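Local coordinates for protein halorhodopsin (Halobacterium salinarum, PDB 2JAF) that works as a light-driven chloride pump, a seven-helix retinal protein of the archaeal membrane, at residues Leu250-Val253 / Thr259-Val262. The protein carries 2 engineered substitutions. Residues are numbered along the deposited sequence; the frame is centred on the assembly and turned at random.
Sequences LRWV and TVAV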
loop_
_atom_site.group_PDB
_atom_site.type_symbol
_atom_site.label_atom_id
_atom_site.label_comp_id
_atom_site.label_asym_id
_atom_site.label_seq_id
_atom_site.Cartn_x
_atom_site.Cartn_y
_atom_site.Cartn_z
ATOM N N LEU A 250 -3.492 15.507 20.282
ATOM C CA LEU A 250 -2.933 14.773 21.410
ATOM C C LEU A 250 -3.227 15.429 22.760
ATOM O O LEU A 250 -3.581 14.747 23.727
ATOM C CB LEU A 250 -1.422 14.616 21.221
ATOM C CG LEU A 250 -0.695 13.712 22.218
ATOM C CD1 LEU A 250 -1.399 12.365 22.307
ATOM C CD2 LEU A 250 0.745 13.528 21.768
ATOM N N ARG A 251 -3.091 16.750 22.821
ATOM C CA ARG A 251 -3.337 17.483 24.058
ATOM C C ARG A 251 -4.771 17.283 24.529
ATOM O O ARG A 251 -5.021 17.141 25.726
ATOM C CB ARG A 251 -3.063 18.980 23.864
ATOM C CG ARG A 251 -3.265 19.815 25.131
ATOM C CD ARG A 251 -2.981 21.299 24.908
ATOM N NE ARG A 251 -3.868 21.886 23.907
ATOM C CZ ARG A 251 -3.817 23.153 23.502
ATOM N NH1 ARG A 251 -2.917 23.985 24.013
ATOM N NH2 ARG A 251 -4.660 23.584 22.571
ATOM N N TRP A 252 -5.712 17.272 23.588
ATOM C CA TRP A 252 -7.116 17.092 23.936
ATOM C C TRP A 252 -7.330 15.684 24.479
ATOM O O TRP A 252 -7.996 15.497 25.496
ATOM C CB TRP A 252 -8.017 17.307 22.716
ATOM C CG TRP A 252 -9.481 17.349 23.078
ATOM C CD1 TRP A 252 -10.205 18.449 23.449
ATOM C CD2 TRP A 252 -10.368 16.232 23.182
ATOM N NE1 TRP A 252 -11.491 18.083 23.780
ATOM C CE2 TRP A 252 -11.618 16.728 23.626
ATOM C CE3 TRP A 252 -10.231 14.856 22.949
ATOM C CZ2 TRP A 252 -12.722 15.895 23.840
ATOM C CZ3 TRP A 252 -11.332 14.028 23.165
ATOM C CH2 TRP A 252 -12.560 14.553 23.606
ATOM N N VAL A 253 -6.768 14.696 23.789
ATOM C CA VAL A 253 -6.898 13.308 24.211
ATOM C C VAL A 253 -6.365 13.103 25.630
ATOM O O VAL A 253 -6.964 12.376 26.423
ATOM C CB VAL A 253 -6.153 12.361 23.235
ATOM C CG1 VAL A 253 -6.123 10.943 23.790
ATOM C CG2 VAL A 253 -6.851 12.369 21.878
ATOM N N THR A 259 -13.548 10.251 28.071
ATOM C CA THR A 259 -14.409 10.328 26.897
ATOM C C THR A 259 -13.953 9.435 25.744
ATOM O O THR A 259 -14.772 8.769 25.109
ATOM C CB THR A 259 -14.519 11.782 26.394
ATOM O OG1 THR A 259 -14.988 12.621 27.459
ATOM C CG2 THR A 259 -15.492 11.872 25.227
ATOM N N VAL A 260 -12.653 9.412 25.473
ATOM C CA VAL A 260 -12.133 8.593 24.384
ATOM C C VAL A 260 -12.053 7.114 24.752
ATOM O O VAL A 260 -12.256 6.245 23.903
ATOM C CB VAL A 260 -10.735 9.074 23.938
ATOM C CG1 VAL A 260 -10.830 10.475 23.363
ATOM C CG2 VAL A 260 -9.777 9.054 25.110
ATOM N N ALA A 261 -11.764 6.832 26.019
ATOM C CA ALA A 261 -11.656 5.455 26.486
ATOM C C ALA A 261 -13.012 4.758 26.505
ATOM O O ALA A 261 -13.108 3.566 26.212
ATOM C CB ALA A 261 -11.031 5.420 27.880
ATOM N N VAL A 262 -14.058 5.505 26.845
ATOM C CA VAL A 262 -15.407 4.952 26.906
ATOM C C VAL A 262 -16.015 4.710 25.527
ATOM O O VAL A 262 -17.221 4.493 25.403
ATOM C CB VAL A 262 -16.357 5.877 27.699
ATOM C CG1 VAL A 262 -15.878 6.006 29.139
ATOM C CG2 VAL A 262 -16.428 7.241 27.035
#
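Val260 drives its CG1 methyl against the rim of the Trp252 indole, 3.6 Å from CZ3 on the six-membered ring. The methyl lies near the ring plane, so the touch is made at the edge and not over a face. Next to it, and again near that plane, Thr259 brings its methyl rather than its hydroxyl to the indole, with CG2 4.3 Å from CH2. The other branch of Val260 turns to the preceding helix, where its CG2 sits 4.3 Å from CG1 of Val253.

With CG anti to its backbone N (chi1 -171°), Trp252 sends the benzo ring alongside Val253 toward Val260. Of the CA atoms, those of Val253 and Val260 are the nearest pair across the two segments, 7.0 Å apart. Beyond them, Leu126 of helix 106-127 touches Trp252, Val253 and Val260, and Pro59 at the start of helix 58-82 packs on both valines. Ile195 and Glu194 of helix 193-216 also touch the Trp252 side chain.

The contact joins the short C-terminal helix 257-261 to the end of helix 227-255, beyond which it lies, the latter being the last long helix of the seven-helix bundle. The turn between them is tied in part by a hydrogen bond from Asn256 ND2 to the carbonyl O of Trp252. With no hydrogen bond or ion pair across the two segments, their direct attachment rests on dispersion and the burial of methyl and ring carbons.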